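Local coordinates for protein IclR transcriptional regulator (Thermotoga maritima, PDB 1MKM) that probably binds DNA as a winged helix-turn-helix transcription factor of the IclR family and carries a zinc site in its larger, GAF-related domain, at residues S72-L75 against R76-I80; I13-F16 against I17-P21. All coordinates share one frame; numbering follows the deposited sequence.

Contact 1: residues S72-L75 against R76-I80; sequences SFVL and RRFNI
Arg76 lays its guanidinium over one face of the Phe73 ring, a cation-pi contact in which CZ stands 4.5 Å from the ring centroid and 16° off the normal. The two side chains run alongside each other, their planes 35° apart, with NH1 toward the rim, 3.6 Å from CE2 of Phe73. CG of Arg76 is anti to the backbone N (chi1 -168°), and a bend at chi3 then brings the guanidinium to the ring; NH2 also lies near CB of Ser72 and makes a weak hydrogen bond to Asn208 OD1 of the second subunit. Four residues after Val74, in the turn that follows the helix, Phe78 sets a ring face over the carbonyl of Val74, CE1 being 3.7 Å from Val74 O.

The backbone places these groups as helix 66-75 ends. Arg76 N donates to Ser72 O at 2.7 Å, Arg77 N to Val74 O at 2.8 Å, and Phe78 N to Leu75 O at 3.0 Å, the last closing a type I turn. Farther out, Ser72 OG is bonded to Ile68 O, while Arg77 NH2 reaches Gly22 O of the second subunit, where Val18 packs on Phe73. The pi face of Phe73 probably steadies the guanidinium's charge and helps hold Arg76 along the helix end.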
loop_
_atom_site.group_PDB
_atom_site.type_symbol
_atom_site.label_atom_id
_atom_site.label_comp_id
_atom_site.label_asym_id
_atom_site.label_seq_id
_atom_site.Cartn_x
_atom_site.Cartn_y
_atom_site.Cartn_z
ATOM N N SER B 72 -15.862 19.187 -6.785
ATOM C CA SER B 72 -15.317 20.287 -5.974
ATOM C C SER B 72 -15.915 21.622 -6.373
ATOM O O SER B 72 -16.209 22.451 -5.515
ATOM C CB SER B 72 -13.798 20.366 -6.118
ATOM O OG SER B 72 -13.212 19.155 -5.720
ATOM N N PHE B 73 -16.075 21.835 -7.683
ATOM C CA PHE B 73 -16.669 23.066 -8.211
ATOM C C PHE B 73 -18.100 23.255 -7.695
ATOM O O PHE B 73 -18.510 24.366 -7.352
ATOM C CB PHE B 73 -16.708 23.029 -9.746
ATOM C CG PHE B 73 -15.532 23.687 -10.414
ATOM C CD1 PHE B 73 -14.577 22.925 -11.079
ATOM C CD2 PHE B 73 -15.402 25.074 -10.422
ATOM C CE1 PHE B 73 -13.506 23.537 -11.754
ATOM C CE2 PHE B 73 -14.337 25.699 -11.089
ATOM C CZ PHE B 73 -13.388 24.924 -11.757
ATOM N N VAL B 74 -18.869 22.171 -7.662
ATOM C CA VAL B 74 -20.247 22.259 -7.191
ATOM C C VAL B 74 -20.244 22.473 -5.673
ATOM O O VAL B 74 -20.968 23.324 -5.178
ATOM C CB VAL B 74 -21.055 20.988 -7.526
ATOM C CG1 VAL B 74 -22.488 21.161 -7.082
ATOM C CG2 VAL B 74 -21.003 20.704 -9.028
ATOM N N LEU B 75 -19.433 21.703 -4.943
ATOM C CA LEU B 75 -19.341 21.871 -3.481
ATOM C C LEU B 75 -18.890 23.296 -3.190
ATOM O O LEU B 75 -19.307 23.921 -2.224
ATOM C CB LEU B 75 -18.333 20.879 -2.891
ATOM C CG LEU B 75 -18.844 19.450 -2.701
ATOM C CD1 LEU B 75 -17.705 18.494 -2.516
ATOM C CD2 LEU B 75 -19.779 19.415 -1.517
ATOM N N ARG B 76 -18.048 23.808 -4.075
ATOM C CA ARG B 76 -17.502 25.153 -3.974
ATOM C C ARG B 76 -18.606 26.210 -4.016
ATOM O O ARG B 76 -18.376 27.363 -3.662
ATOM C CB ARG B 76 -16.517 25.360 -5.129
ATOM C CG ARG B 76 -15.628 26.575 -5.053
ATOM C CD ARG B 76 -14.574 26.494 -6.155
ATOM N NE ARG B 76 -13.801 25.255 -6.054
ATOM C CZ ARG B 76 -12.847 24.887 -6.907
ATOM N NH1 ARG B 76 -12.534 25.660 -7.936
ATOM N NH2 ARG B 76 -12.206 23.740 -6.732
ATOM N N ARG B 77 -19.805 25.812 -4.427
ATOM C CA ARG B 77 -20.921 26.750 -4.511
ATOM C C ARG B 77 -21.687 26.937 -3.204
ATOM O O ARG B 77 -22.558 27.798 -3.130
ATOM C CB ARG B 77 -21.924 26.308 -5.572
ATOM C CG ARG B 77 -21.324 25.709 -6.820
ATOM C CD ARG B 77 -22.411 25.497 -7.848
ATOM N NE ARG B 77 -22.234 26.416 -8.956
ATOM C CZ ARG B 77 -23.181 27.199 -9.436
ATOM N NH1 ARG B 77 -24.399 27.185 -8.917
ATOM N NH2 ARG B 77 -22.892 28.022 -10.415
ATOM N N PHE B 78 -21.368 26.142 -2.188
ATOM C CA PHE B 78 -22.071 26.226 -0.906
ATOM C C PHE B 78 -21.197 26.792 0.224
ATOM O O PHE B 78 -20.587 26.040 0.992
ATOM C CB PHE B 78 -22.588 24.839 -0.507
ATOM C CG PHE B 78 -23.365 24.148 -1.592
ATOM C CD1 PHE B 78 -23.002 22.867 -2.020
ATOM C CD2 PHE B 78 -24.461 24.769 -2.186
ATOM C CE1 PHE B 78 -23.722 22.216 -3.027
ATOM C CE2 PHE B 78 -25.190 24.128 -3.194
ATOM C CZ PHE B 78 -24.820 22.849 -3.616
ATOM N N ASN B 79 -21.161 28.120 0.313
ATOM C CA ASN B 79 -20.371 28.837 1.309
ATOM C C ASN B 79 -20.410 28.168 2.683
ATOM O O ASN B 79 -19.406 28.132 3.402
ATOM C CB ASN B 79 -20.864 30.286 1.396
ATOM C CG ASN B 79 -22.257 30.396 1.985
ATOM O OD1 ASN B 79 -23.044 29.450 1.931
ATOM N ND2 ASN B 79 -22.573 31.562 2.544
ATOM N N ILE B 80 -21.566 27.625 3.038
ATOM C CA ILE B 80 -21.741 26.947 4.313
ATOM C C ILE B 80 -20.671 25.867 4.526
ATOM O O ILE B 80 -20.151 25.693 5.629
ATOM C CB ILE B 80 -23.138 26.276 4.391
ATOM C CG1 ILE B 80 -23.398 25.769 5.811
ATOM C CG2 ILE B 80 -23.202 25.078 3.430
ATOM C CD1 ILE B 80 -24.697 25.020 5.952
#

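Contact 2: residues I13-F16 against I17-P21; sequences ILDF and IVKNP
Ile13 O, Leu14 O and Asp15 O accept from the amides of Ile17, Val18 and Lys19, three successive i to i+4 bonds along the last turns of helix 6-19. The Ile17 N to Ile13 O bond, 3.1 Å, lies in the carbonyl plane; the one from Lys19 N to Asp15 O is longer, 3.3 Å, with its donor tilted 28° from that plane.

Among the side chains, Phe16 and Asn20 lie side by side one turn apart and point the same way. Asn20 CB sits over one face of the ring, toward its rim, and the amide plane is turned 32° from the ring, with OD1 3.8 Å from CZ of Phe16. The ring gets there because CG of Phe16 is anti to the backbone N (chi1 168°). Both ends of the amide have partners beyond the helix: OD1 accepts from Lys93 NZ of the third subunit, and ND2 makes a weak bond to Asp23 O, which should restrain its rotation. Ile13 and Ile17 form an apolar ridge, CG2 of Ile13 being 4.3 Å from CD1 of Ile17, and both pack against Ile29 and Met44. Lys19 folds at chi2, putting its CG 3.5 Å from Asp15 O, while its NZ stays 6.1 Å from Asp15 OD2, too far for a salt bridge. Its charge instead meets Phe73 of the second subunit in a cation-pi contact, and Val18 packs on the same ring.

Such a first helix, with apolar side chains turned onto helices 26-32 and 37-50, is characteristic of the three-helix core of a winged helix-turn-helix domain, completed here by the two-stranded wing 53-55 and 61-63.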
loop_
_atom_site.group_PDB
_atom_site.type_symbol
_atom_site.label_atom_id
_atom_site.label_comp_id
_atom_site.label_asym_id
_atom_site.label_seq_id
_atom_site.Cartn_x
_atom_site.Cartn_y
_atom_site.Cartn_z
ATOM N N ILE B 13 -22.244 4.854 -20.643
ATOM C CA ILE B 13 -20.924 4.242 -20.649
ATOM C C ILE B 13 -20.094 4.837 -19.502
ATOM O O ILE B 13 -19.471 4.110 -18.731
ATOM C CB ILE B 13 -20.201 4.495 -21.981
ATOM C CG1 ILE B 13 -21.024 3.907 -23.125
ATOM C CG2 ILE B 13 -18.803 3.897 -21.941
ATOM C CD1 ILE B 13 -20.315 3.928 -24.433
ATOM N N LEU B 14 -20.104 6.164 -19.399
ATOM C CA LEU B 14 -19.361 6.853 -18.356
ATOM C C LEU B 14 -19.861 6.439 -16.974
ATOM O O LEU B 14 -19.061 6.072 -16.116
ATOM C CB LEU B 14 -19.480 8.370 -18.531
ATOM C CG LEU B 14 -18.862 9.286 -17.457
ATOM C CD1 LEU B 14 -17.356 9.107 -17.403
ATOM C CD2 LEU B 14 -19.203 10.750 -17.771
ATOM N N ASP B 15 -21.176 6.486 -16.758
ATOM C CA ASP B 15 -21.727 6.106 -15.462
ATOM C C ASP B 15 -21.230 4.733 -15.071
ATOM O O ASP B 15 -20.998 4.460 -13.889
ATOM C CB ASP B 15 -23.257 6.106 -15.483
ATOM C CG ASP B 15 -23.860 5.639 -14.159
ATOM O OD1 ASP B 15 -24.010 4.414 -13.957
ATOM O OD2 ASP B 15 -24.175 6.494 -13.306
ATOM N N PHE B 16 -21.048 3.878 -16.074
ATOM C CA PHE B 16 -20.582 2.514 -15.863
ATOM C C PHE B 16 -19.115 2.407 -15.443
ATOM O O PHE B 16 -18.775 1.605 -14.582
ATOM C CB PHE B 16 -20.801 1.682 -17.133
ATOM C CG PHE B 16 -20.092 0.353 -17.117
ATOM C CD1 PHE B 16 -20.479 -0.650 -16.228
ATOM C CD2 PHE B 16 -19.019 0.115 -17.974
ATOM C CE1 PHE B 16 -19.811 -1.872 -16.186
ATOM C CE2 PHE B 16 -18.336 -1.097 -17.949
ATOM C CZ PHE B 16 -18.735 -2.100 -17.047
ATOM N N ILE B 17 -18.244 3.193 -16.058
ATOM C CA ILE B 17 -16.831 3.121 -15.717
ATOM C C ILE B 17 -16.607 3.646 -14.305
ATOM O O ILE B 17 -15.726 3.162 -13.588
ATOM C CB ILE B 17 -15.977 3.913 -16.742
ATOM C CG1 ILE B 17 -16.227 3.349 -18.150
ATOM C CG2 ILE B 17 -14.497 3.826 -16.383
ATOM C CD1 ILE B 17 -15.508 4.086 -19.237
ATOM N N VAL B 18 -17.417 4.623 -13.902
ATOM C CA VAL B 18 -17.314 5.197 -12.557
ATOM C C VAL B 18 -17.692 4.192 -11.476
ATOM O O VAL B 18 -17.018 4.105 -10.447
ATOM C CB VAL B 18 -18.232 6.431 -12.366
ATOM C CG1 VAL B 18 -18.630 6.558 -10.902
ATOM C CG2 VAL B 18 -17.511 7.702 -12.777
ATOM N N LYS B 19 -18.771 3.442 -11.703
ATOM C CA LYS B 19 -19.230 2.476 -10.709
ATOM C C LYS B 19 -18.611 1.102 -10.892
ATOM O O LYS B 19 -18.892 0.188 -10.122
ATOM C CB LYS B 19 -20.762 2.358 -10.729
ATOM C CG LYS B 19 -21.534 3.684 -10.523
ATOM C CD LYS B 19 -21.148 4.422 -9.224
ATOM C CE LYS B 19 -21.888 5.784 -9.081
ATOM N NZ LYS B 19 -21.564 6.575 -7.840
ATOM N N ASN B 20 -17.755 0.958 -11.897
ATOM C CA ASN B 20 -17.119 -0.323 -12.158
ATOM C C ASN B 20 -15.856 -0.566 -11.328
ATOM O O ASN B 20 -14.890 0.204 -11.389
ATOM C CB ASN B 20 -16.776 -0.445 -13.641
ATOM C CG ASN B 20 -16.247 -1.816 -14.000
ATOM O OD1 ASN B 20 -16.920 -2.826 -13.789
ATOM N ND2 ASN B 20 -15.036 -1.860 -14.548
ATOM N N PRO B 21 -15.859 -1.629 -10.512
ATOM C CA PRO B 21 -14.682 -1.935 -9.696
ATOM C C PRO B 21 -13.565 -2.370 -10.643
ATOM O O PRO B 21 -13.740 -3.302 -11.425
ATOM C CB PRO B 21 -15.167 -3.084 -8.819
ATOM C CG PRO B 21 -16.633 -2.795 -8.667
ATOM C CD PRO B 21 -17.019 -2.426 -10.078
#

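Overall arrangement
Contact 2 closes the first helix of the DNA-binding domain, whereas contact 1 lies where helix 66-75 gives way to helix 79-93 at the start of the larger domain. Within one chain they stand apart: their centres are 24 Å from each other and their nearest atoms about 13 Å, without touching. They are related instead through the second subunit, since Phe73 and Arg77 of one subunit meet residues 18-22 of the second, joining the linker region of one chain to the helix-turn-helix domain of the other. Contact 2 also reaches a third subunit. Both contacts touch the second subunit, and both lie away from the zinc-binding residues Asp189 and Cys199.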